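Local coordinates for putative periplasmic protein (Bacteroides vulgatus ATCC 8482, PDB 3DUE) that is of unknown function but, as a putative periplasmic member of the PepSY-like superfamily, possibly acts as an inhibitor, at residues A2-P7 with M35-F40; N11-T16 with Y44-T49; T19-H24 with L54-K59. All coordinates share one frame; numbering follows the deposited sequence.

Contact 1 of 3, residues A2-P7 with M35-F40; sequences ADDDKP and METDWF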
loop_
_atom_site.group_PDB
_atom_site.type_symbol
_atom_site.label_atom_id
_atom_site.label_comp_id
_atom_site.label_asym_id
_atom_site.label_seq_id
_atom_site.Cartn_x
_atom_site.Cartn_y
_atom_site.Cartn_z
ATOM N N ALA A 2 6.446 -18.058 8.096
ATOM C CA ALA A 2 7.762 -17.858 7.496
ATOM C C ALA A 2 8.093 -18.846 6.378
ATOM O O ALA A 2 8.212 -20.051 6.632
ATOM C CB ALA A 2 8.840 -18.025 8.587
ATOM N N ASP A 3 8.270 -18.330 5.165
ATOM C CA ASP A 3 8.716 -19.168 4.048
ATOM C C ASP A 3 7.653 -20.188 3.547
ATOM O O ASP A 3 7.989 -21.220 2.969
ATOM C CB ASP A 3 9.994 -19.915 4.450
ATOM C CG ASP A 3 10.801 -20.368 3.260
ATOM O OD1 ASP A 3 11.010 -19.516 2.371
ATOM O OD2 ASP A 3 11.219 -21.554 3.220
ATOM N N ASP A 4 6.381 -19.896 3.781
ATOM C CA ASP A 4 5.290 -20.762 3.295
ATOM C C ASP A 4 4.729 -20.172 2.003
ATOM O O ASP A 4 3.765 -20.681 1.445
ATOM C CB ASP A 4 4.176 -20.828 4.330
ATOM C CG ASP A 4 4.552 -21.628 5.546
ATOM O OD1 ASP A 4 5.395 -22.553 5.450
ATOM O OD2 ASP A 4 3.964 -21.351 6.608
ATOM N N ASP A 5 5.373 -19.124 1.504
ATOM C CA ASP A 5 4.879 -18.403 0.331
ATOM C C ASP A 5 4.928 -19.240 -0.944
ATOM O O ASP A 5 5.699 -20.179 -1.036
ATOM C CB ASP A 5 5.674 -17.120 0.142
ATOM C CG ASP A 5 7.159 -17.354 0.156
ATOM O OD1 ASP A 5 7.715 -17.603 1.244
ATOM O OD2 ASP A 5 7.778 -17.283 -0.923
ATOM N N LYS A 6 4.097 -18.875 -1.914
ATOM C CA LYS A 6 4.062 -19.549 -3.205
ATOM C C LYS A 6 3.956 -18.502 -4.293
ATOM O O LYS A 6 3.235 -17.539 -4.138
ATOM C CB LYS A 6 2.886 -20.522 -3.271
ATOM C CG LYS A 6 3.089 -21.728 -2.298
ATOM C CD LYS A 6 2.160 -22.910 -2.651
ATOM C CE LYS A 6 2.204 -24.085 -1.614
ATOM N NZ LYS A 6 3.562 -24.771 -1.554
ATOM N N PRO A 7 4.704 -18.685 -5.384
ATOM C CA PRO A 7 4.591 -17.719 -6.473
ATOM C C PRO A 7 3.244 -17.855 -7.204
ATOM O O PRO A 7 2.704 -18.973 -7.348
ATOM C CB PRO A 7 5.770 -18.083 -7.395
ATOM C CG PRO A 7 6.034 -19.517 -7.159
ATOM C CD PRO A 7 5.660 -19.778 -5.693
HETATM N N MSE A 35 1.666 -15.386 -2.949
HETATM C CA MSE A 35 0.646 -15.470 -1.931
HETATM C C MSE A 35 1.359 -15.900 -0.659
HETATM O O MSE A 35 2.210 -16.767 -0.708
HETATM C CB MSE A 35 -0.426 -16.484 -2.305
HETATM C CG MSE A 35 -1.538 -16.522 -1.295
HETATM SE SE MSE A 35 -2.788 -17.947 -1.655
HETATM C CE MSE A 35 -1.477 -19.486 -1.776
ATOM N N GLU A 36 1.008 -15.257 0.460
ATOM C CA GLU A 36 1.583 -15.509 1.786
ATOM C C GLU A 36 0.468 -15.988 2.732
ATOM O O GLU A 36 -0.698 -15.721 2.493
ATOM C CB GLU A 36 2.170 -14.204 2.390
ATOM C CG GLU A 36 3.480 -13.657 1.839
ATOM C CD GLU A 36 4.785 -14.236 2.419
ATOM O OE1 GLU A 36 4.769 -15.283 3.151
ATOM O OE2 GLU A 36 5.856 -13.619 2.127
ATOM N N THR A 37 0.843 -16.718 3.794
ATOM C CA THR A 37 -0.109 -17.104 4.785
ATOM C C THR A 37 0.423 -16.727 6.162
ATOM O O THR A 37 1.633 -16.758 6.404
ATOM C CB THR A 37 -0.380 -18.609 4.748
ATOM O OG1 THR A 37 0.805 -19.310 5.136
ATOM C CG2 THR A 37 -0.822 -19.040 3.365
ATOM N N ASP A 38 -0.503 -16.380 7.050
ATOM C CA ASP A 38 -0.227 -16.055 8.447
ATOM C C ASP A 38 -1.389 -16.698 9.205
ATOM O O ASP A 38 -2.459 -16.128 9.203
ATOM C CB ASP A 38 -0.252 -14.539 8.608
ATOM C CG ASP A 38 0.146 -14.071 9.983
ATOM O OD1 ASP A 38 0.595 -14.859 10.852
ATOM O OD2 ASP A 38 -0.028 -12.860 10.209
ATOM N N TRP A 39 -1.160 -17.823 9.881
ATOM C CA TRP A 39 -2.224 -18.619 10.480
ATOM C C TRP A 39 -3.212 -18.834 9.335
ATOM O O TRP A 39 -2.788 -19.299 8.277
ATOM C CB TRP A 39 -2.822 -17.967 11.728
ATOM C CG TRP A 39 -1.836 -18.011 12.856
ATOM C CD1 TRP A 39 -0.877 -17.077 13.111
ATOM C CD2 TRP A 39 -1.659 -19.044 13.817
ATOM N NE1 TRP A 39 -0.143 -17.448 14.192
ATOM C CE2 TRP A 39 -0.594 -18.653 14.650
ATOM C CE3 TRP A 39 -2.330 -20.241 14.109
ATOM C CZ2 TRP A 39 -0.160 -19.427 15.729
ATOM C CZ3 TRP A 39 -1.894 -21.025 15.172
ATOM C CH2 TRP A 39 -0.826 -20.605 15.988
ATOM N N PHE A 40 -4.491 -18.505 9.497
ATOM C CA PHE A 40 -5.433 -18.717 8.391
ATOM C C PHE A 40 -5.655 -17.480 7.536
ATOM O O PHE A 40 -6.583 -17.481 6.746
ATOM C CB PHE A 40 -6.795 -19.265 8.835
ATOM C CG PHE A 40 -6.835 -20.782 9.115
ATOM C CD1 PHE A 40 -5.824 -21.649 8.689
ATOM C CD2 PHE A 40 -7.968 -21.328 9.699
ATOM C CE1 PHE A 40 -5.903 -23.039 8.939
ATOM C CE2 PHE A 40 -8.075 -22.705 9.945
ATOM C CZ PHE A 40 -7.036 -23.571 9.549
HETATM O O HOH W 1 1.119 -21.979 6.156
HETATM O O HOH W 2 1.141 -19.731 0.683
#
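One edge of the antiparallel sheet is formed where Lys-6, in the short strand 6-7, pairs with Met-35 of strand 30-38. The two residues make a hydrogen-bonded antiparallel pair, in which Lys-6 N donates to Met-35 O at 3.1 Å. The return bond, from Met-35 N to Lys-6 O, measures 2.9 Å. Both bonds are nearly straight, the second with an N-H...O angle of 165°. Their side chains rise from the same face of the sheet, although the lysine chain then leads away from its partner. Met-35 is a selenomethionine and lies against Tyr-44 and Lys-42 of the next strand. Just before the bridge, Asp-5 CA approaches Met-35 O at 3.3 Å in a CA-H...O contact.

Strand 6-7 is the outermost strand on this side of the chain, and the pairing gives way toward the N terminus to contacts through side chains and water. The bend of Glu-36 at chi2 (-85°) brings its carboxylate back over Asp-5, with OE1 3.6 Å from Asp-5 CB. The two carboxylates would probably disfavour each other, since Asp-5 OD1 and Glu-36 OE1 are 4.2 Å apart; a salt bridge from Lys-34 to Glu-36 OE2 should offset part of this. Farther along, Asp-4 and Thr-37 cross at about a right angle. One water donates to Asp-4 OD2 and also hydrogen-bonds Thr-37 OG1, while the amino group of Gly-1 bonds the same aspartate oxygen. A second water donates to Asp-4 O and, weakly, to Met-35 O.

Contact 2 of 3, residues N11-T16 with Y44-T49; sequences NQLPQT and YDVIFT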
loop_
_atom_site.group_PDB
_atom_site.type_symbol
_atom_site.label_atom_id
_atom_site.label_comp_id
_atom_site.label_asym_id
_atom_site.label_seq_id
_atom_site.Cartn_x
_atom_site.Cartn_y
_atom_site.Cartn_z
ATOM N N ASN A 11 -3.334 -13.295 -12.766
ATOM C CA ASN A 11 -4.713 -13.783 -12.826
ATOM C C ASN A 11 -5.140 -14.658 -11.649
ATOM O O ASN A 11 -6.282 -15.071 -11.592
ATOM C CB ASN A 11 -5.025 -14.469 -14.149
ATOM C CG ASN A 11 -4.237 -15.720 -14.360
ATOM O OD1 ASN A 11 -3.625 -16.296 -13.436
ATOM N ND2 ASN A 11 -4.269 -16.186 -15.590
ATOM N N GLN A 12 -4.225 -14.972 -10.741
ATOM C CA GLN A 12 -4.545 -15.691 -9.506
ATOM C C GLN A 12 -4.816 -14.738 -8.319
ATOM O O GLN A 12 -5.135 -15.179 -7.214
ATOM C CB GLN A 12 -3.466 -16.699 -9.145
ATOM C CG GLN A 12 -3.327 -17.815 -10.174
ATOM C CD GLN A 12 -2.199 -18.773 -9.848
ATOM O OE1 GLN A 12 -1.025 -18.424 -9.963
ATOM N NE2 GLN A 12 -2.553 -20.003 -9.464
ATOM N N LEU A 13 -4.659 -13.438 -8.523
ATOM C CA LEU A 13 -5.029 -12.463 -7.490
ATOM C C LEU A 13 -6.548 -12.282 -7.458
ATOM O O LEU A 13 -7.216 -12.399 -8.505
ATOM C CB LEU A 13 -4.372 -11.102 -7.835
ATOM C CG LEU A 13 -2.871 -10.891 -7.830
ATOM C CD1 LEU A 13 -2.461 -9.615 -8.664
ATOM C CD2 LEU A 13 -2.296 -10.819 -6.424
ATOM N N PRO A 14 -7.118 -11.939 -6.278
ATOM C CA PRO A 14 -8.516 -11.637 -6.274
ATOM C C PRO A 14 -8.798 -10.539 -7.306
ATOM O O PRO A 14 -7.953 -9.667 -7.549
ATOM C CB PRO A 14 -8.763 -11.147 -4.842
ATOM C CG PRO A 14 -7.700 -11.817 -4.041
ATOM C CD PRO A 14 -6.519 -11.762 -4.944
ATOM N N GLN A 15 -9.973 -10.613 -7.916
ATOM C CA GLN A 15 -10.425 -9.655 -8.904
ATOM C C GLN A 15 -10.174 -8.184 -8.496
ATOM O O GLN A 15 -9.687 -7.383 -9.299
ATOM C CB GLN A 15 -11.924 -9.857 -9.125
ATOM C CG GLN A 15 -12.479 -8.873 -10.087
ATOM C CD GLN A 15 -13.989 -8.822 -10.235
ATOM O OE1 GLN A 15 -14.462 -7.854 -10.807
ATOM N NE2 GLN A 15 -14.753 -9.838 -9.770
ATOM N N THR A 16 -10.509 -7.847 -7.262
ATOM C CA THR A 16 -10.370 -6.467 -6.767
ATOM C C THR A 16 -8.906 -5.978 -6.817
ATOM O O THR A 16 -8.661 -4.819 -7.188
ATOM C CB THR A 16 -11.000 -6.333 -5.353
ATOM O OG1 THR A 16 -12.379 -6.724 -5.432
ATOM C CG2 THR A 16 -10.921 -4.888 -4.836
ATOM N N TYR A 44 -1.472 -11.281 -0.426
ATOM C CA TYR A 44 -0.891 -11.324 -1.750
ATOM C C TYR A 44 0.100 -10.168 -1.869
ATOM O O TYR A 44 -0.172 -9.106 -1.321
ATOM C CB TYR A 44 -2.023 -11.154 -2.772
ATOM C CG TYR A 44 -3.031 -12.261 -2.701
ATOM C CD1 TYR A 44 -2.833 -13.440 -3.414
ATOM C CD2 TYR A 44 -4.181 -12.141 -1.919
ATOM C CE1 TYR A 44 -3.721 -14.447 -3.335
ATOM C CE2 TYR A 44 -5.104 -13.150 -1.852
ATOM C CZ TYR A 44 -4.856 -14.314 -2.555
ATOM O OH TYR A 44 -5.758 -15.348 -2.544
ATOM N N ASP A 45 1.238 -10.399 -2.506
ATOM C CA ASP A 45 2.256 -9.344 -2.698
ATOM C C ASP A 45 2.637 -9.286 -4.152
ATOM O O ASP A 45 2.712 -10.331 -4.803
ATOM C CB ASP A 45 3.480 -9.562 -1.829
ATOM C CG ASP A 45 3.133 -9.558 -0.325
ATOM O OD1 ASP A 45 2.752 -10.611 0.186
ATOM O OD2 ASP A 45 3.261 -8.491 0.340
ATOM N N VAL A 46 2.764 -8.061 -4.670
ATOM C CA VAL A 46 3.154 -7.798 -6.048
ATOM C C VAL A 46 4.255 -6.740 -6.056
ATOM O O VAL A 46 4.138 -5.722 -5.356
ATOM C CB VAL A 46 1.965 -7.298 -6.884
ATOM C CG1 VAL A 46 2.409 -6.908 -8.271
ATOM C CG2 VAL A 46 0.932 -8.391 -6.967
ATOM N N ILE A 47 5.350 -7.020 -6.761
ATOM C CA ILE A 47 6.421 -6.051 -6.944
ATOM C C ILE A 47 6.543 -5.836 -8.415
ATOM O O ILE A 47 6.560 -6.812 -9.210
ATOM C CB ILE A 47 7.805 -6.448 -6.358
ATOM C CG1 ILE A 47 7.676 -6.812 -4.880
ATOM C CG2 ILE A 47 8.773 -5.265 -6.550
ATOM C CD1 ILE A 47 8.956 -7.359 -4.220
ATOM N N PHE A 48 6.596 -4.558 -8.780
ATOM C CA PHE A 48 6.763 -4.152 -10.167
ATOM C C PHE A 48 8.246 -4.074 -10.509
ATOM O O PHE A 48 9.144 -4.100 -9.626
ATOM C CB PHE A 48 6.079 -2.809 -10.464
ATOM C CG PHE A 48 4.594 -2.794 -10.166
ATOM C CD1 PHE A 48 3.703 -3.554 -10.929
ATOM C CD2 PHE A 48 4.082 -1.985 -9.162
ATOM C CE1 PHE A 48 2.345 -3.543 -10.665
ATOM C CE2 PHE A 48 2.732 -1.981 -8.874
ATOM C CZ PHE A 48 1.846 -2.731 -9.648
ATOM N N THR A 49 8.527 -4.006 -11.805
ATOM C CA THR A 49 9.928 -3.944 -12.268
ATOM C C THR A 49 10.687 -2.661 -11.834
ATOM O O THR A 49 11.888 -2.672 -11.729
ATOM C CB THR A 49 10.053 -4.162 -13.768
ATOM O OG1 THR A 49 9.377 -3.113 -14.482
ATOM C CG2 THR A 49 9.488 -5.537 -14.144
#
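Leu-13 and Pro-14, which lead into helix 15-24, pack on Tyr-44 and Val-46 of strand 41-48 and so join the start of the helix to the antiparallel sheet it lies on. Pro-14 is the N-cap residue of that helix.

The aromatic part of the contact is a CH-pi interaction. Pro-14 CD sits over one face of the Tyr-44 ring, 3.8 Å from its centroid and 15° off the ring normal, while Pro-14 CG lies out past the rim on the CE2 side, 3.6 Å from Tyr-44 CE2. The two side chains approach from opposite directions, the CG-CD edge of the pyrrolidine meeting the phenol ring.

The aliphatic part belongs to Leu-13, whose two methyls both take part. Leu-13 slides past Tyr-44 in the opposite direction, and its CD2 meets Tyr-44 CB at 3.7 Å, near the root of the side chain. Ile-21 of the helix and Ile-8 also touch this buried leucine. Its other branch comes nearest the next inward-facing residue of the strand, with Leu-13 CD1 4.0 Å from Val-46 CG2.

Contact 3 of 3, residues T19-H24 with L54-K59; sequences TFIKTH and LEFDKK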
loop_
_atom_site.group_PDB
_atom_site.type_symbol
_atom_site.label_atom_id
_atom_site.label_comp_id
_atom_site.label_asym_id
_atom_site.label_seq_id
_atom_site.Cartn_x
_atom_site.Cartn_y
_atom_site.Cartn_z
ATOM N N THR A 19 -7.998 -5.271 -10.475
ATOM C CA THR A 19 -8.584 -3.990 -10.891
ATOM C C THR A 19 -7.796 -2.820 -10.288
ATOM O O THR A 19 -7.623 -1.786 -10.919
ATOM C CB THR A 19 -10.067 -3.887 -10.460
ATOM O OG1 THR A 19 -10.816 -4.863 -11.176
ATOM C CG2 THR A 19 -10.672 -2.494 -10.751
ATOM N N PHE A 20 -7.382 -2.977 -9.049
ATOM C CA PHE A 20 -6.582 -1.951 -8.400
ATOM C C PHE A 20 -5.275 -1.676 -9.192
ATOM O O PHE A 20 -4.931 -0.514 -9.459
ATOM C CB PHE A 20 -6.294 -2.354 -6.969
ATOM C CG PHE A 20 -5.504 -1.336 -6.204
ATOM C CD1 PHE A 20 -6.156 -0.333 -5.488
ATOM C CD2 PHE A 20 -4.131 -1.390 -6.185
ATOM C CE1 PHE A 20 -5.426 0.580 -4.773
ATOM C CE2 PHE A 20 -3.402 -0.468 -5.456
ATOM C CZ PHE A 20 -4.051 0.503 -4.776
ATOM N N ILE A 21 -4.589 -2.740 -9.611
ATOM C CA ILE A 21 -3.361 -2.607 -10.416
ATOM C C ILE A 21 -3.665 -1.934 -11.763
ATOM O O ILE A 21 -2.943 -1.038 -12.203
ATOM C CB ILE A 21 -2.663 -3.987 -10.613
ATOM C CG1 ILE A 21 -2.190 -4.553 -9.230
ATOM C CG2 ILE A 21 -1.510 -3.880 -11.621
ATOM C CD1 ILE A 21 -1.702 -6.004 -9.293
ATOM N N LYS A 22 -4.736 -2.337 -12.425
ATOM C CA LYS A 22 -5.052 -1.762 -13.720
ATOM C C LYS A 22 -5.432 -0.317 -13.592
ATOM O O LYS A 22 -5.111 0.470 -14.467
ATOM C CB LYS A 22 -6.146 -2.566 -14.430
ATOM C CG LYS A 22 -5.588 -3.829 -15.044
ATOM N N THR A 23 -6.080 0.049 -12.491
ATOM C CA THR A 23 -6.500 1.444 -12.280
ATOM C C THR A 23 -5.309 2.388 -11.935
ATOM O O THR A 23 -5.170 3.453 -12.526
ATOM C CB THR A 23 -7.580 1.508 -11.169
ATOM O OG1 THR A 23 -8.750 0.798 -11.615
ATOM C CG2 THR A 23 -7.991 2.981 -10.874
ATOM N N HIS A 24 -4.455 1.969 -11.008
ATOM C CA HIS A 24 -3.420 2.849 -10.427
ATOM C C HIS A 24 -2.011 2.637 -10.924
ATOM O O HIS A 24 -1.194 3.546 -10.806
ATOM C CB HIS A 24 -3.480 2.798 -8.865
ATOM C CG HIS A 24 -4.820 3.164 -8.302
ATOM N ND1 HIS A 24 -5.358 4.422 -8.416
ATOM C CD2 HIS A 24 -5.730 2.430 -7.615
ATOM C CE1 HIS A 24 -6.565 4.435 -7.872
ATOM N NE2 HIS A 24 -6.806 3.238 -7.364
ATOM N N LEU A 54 3.068 -3.709 -3.795
ATOM C CA LEU A 54 1.701 -3.739 -3.270
ATOM C C LEU A 54 1.543 -5.027 -2.441
ATOM O O LEU A 54 2.107 -6.068 -2.814
ATOM C CB LEU A 54 0.706 -3.811 -4.412
ATOM C CG LEU A 54 0.858 -2.727 -5.467
ATOM C CD1 LEU A 54 -0.182 -2.871 -6.518
ATOM C CD2 LEU A 54 0.789 -1.342 -4.759
ATOM N N GLU A 55 0.787 -4.927 -1.350
ATOM C CA GLU A 55 0.304 -6.062 -0.570
ATOM C C GLU A 55 -1.223 -5.897 -0.458
ATOM O O GLU A 55 -1.741 -4.796 -0.239
ATOM C CB GLU A 55 0.852 -6.077 0.843
ATOM C CG GLU A 55 0.480 -7.307 1.672
ATOM C CD GLU A 55 0.828 -7.141 3.131
ATOM O OE1 GLU A 55 0.417 -6.094 3.742
ATOM O OE2 GLU A 55 1.487 -8.074 3.671
ATOM N N PHE A 56 -1.920 -7.021 -0.526
ATOM C CA PHE A 56 -3.370 -7.080 -0.460
ATOM C C PHE A 56 -3.778 -8.114 0.538
ATOM O O PHE A 56 -3.036 -9.078 0.744
ATOM C CB PHE A 56 -3.947 -7.529 -1.795
ATOM C CG PHE A 56 -3.582 -6.648 -2.976
ATOM C CD1 PHE A 56 -4.343 -5.539 -3.264
ATOM C CD2 PHE A 56 -2.501 -6.971 -3.820
ATOM C CE1 PHE A 56 -4.069 -4.756 -4.330
ATOM C CE2 PHE A 56 -2.194 -6.186 -4.879
ATOM C CZ PHE A 56 -3.001 -5.074 -5.165
ATOM N N ASP A 57 -4.961 -7.944 1.125
ATOM C CA ASP A 57 -5.478 -8.896 2.093
ATOM C C ASP A 57 -6.108 -10.051 1.340
ATOM O O ASP A 57 -6.025 -10.097 0.105
ATOM C CB ASP A 57 -6.426 -8.235 3.110
ATOM C CG ASP A 57 -7.753 -7.752 2.504
ATOM O OD1 ASP A 57 -8.106 -8.062 1.352
ATOM O OD2 ASP A 57 -8.460 -7.047 3.236
ATOM N N LYS A 58 -6.735 -10.968 2.071
ATOM C CA LYS A 58 -7.322 -12.190 1.482
ATOM C C LYS A 58 -8.447 -11.935 0.466
ATOM O O LYS A 58 -8.779 -12.831 -0.329
ATOM C CB LYS A 58 -7.854 -13.105 2.578
ATOM C CG LYS A 58 -9.036 -12.549 3.341
ATOM C CD LYS A 58 -9.411 -13.429 4.511
ATOM C CE LYS A 58 -10.625 -12.852 5.244
ATOM N NZ LYS A 58 -11.174 -13.775 6.309
ATOM N N LYS A 59 -9.019 -10.738 0.518
ATOM C CA LYS A 59 -10.075 -10.321 -0.389
ATOM C C LYS A 59 -9.568 -9.365 -1.485
ATOM O O LYS A 59 -10.366 -8.864 -2.278
ATOM C CB LYS A 59 -11.216 -9.688 0.405
ATOM C CG LYS A 59 -11.837 -10.668 1.411
ATOM C CD LYS A 59 -13.050 -10.077 2.003
ATOM C CE LYS A 59 -13.365 -10.629 3.334
ATOM N NZ LYS A 59 -14.480 -9.848 3.892
#
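A chi1 of -178° swings the Phe-20 ring away from its own backbone nitrogen and out from helix 15-24 toward the strand, where Phe-56, its CG turned away from its carbonyl carbon, reaches out to meet it. The result is an offset edge-to-face pair, the edge of Phe-56 directed at the face of Phe-20. The ring planes stand at 84° and the centroids are 5.8 Å apart. The leading atom is Phe-56 CE1, 3.8 Å from Phe-20 CD2, so the approach falls toward one side of the Phe-20 ring and not over its middle. At the edge of that ring, near its plane, lies a methyl of Leu-54, its CD1 4.2 Å from Phe-20 CE2.

These side chains form part of the buried layer between helix 15-24 and the antiparallel sheet that it packs on. The short helical and strand segments run roughly antiparallel, at 148°, with their axes 11.3 Å apart, a separation bridged wholly by apolar groups. Ile-21 CG1 touches both Leu-54 and Phe-56, 3.8 Å from Leu-54 CD1 and 4.2 Å from Phe-56 CZ. Trp-62 and Val-65 of the following strand also pack on Phe-20, and Phe-48 of the preceding strand touches both Ile-21 and Leu-54.

Within the helix, His-24 CD2 lies above a face of the Phe-20 ring, toward its rim. After Phe-56 the chain turns through an Asx turn, in which Asp-57 OD1 accepts from Lys-59 N at 2.9 Å; the same oxygen also accepts from Ile-61 N.

In the fold
From the N terminus, the chain enters the sheet at edge strand 6-7, passes through helix 15-24 and returns in strand 30-38, where contact 1 closes the first loop. Contact 2 opens within that loop, at residues 11-16, and closes on strand 41-48; contact 3 opens later, on the helix, and closes at strand 53-56. The segments therefore alternate, and all three loops cross one another. Contact 1 ties strand to strand, whereas contacts 2 and 3 seat the lead-in and the body of one helix on successive strands. Contacts 1 and 2 touch through Met-35 and Tyr-44, and contacts 2 and 3 through probable backbone hydrogen bonds between strands 41-48 and 53-56.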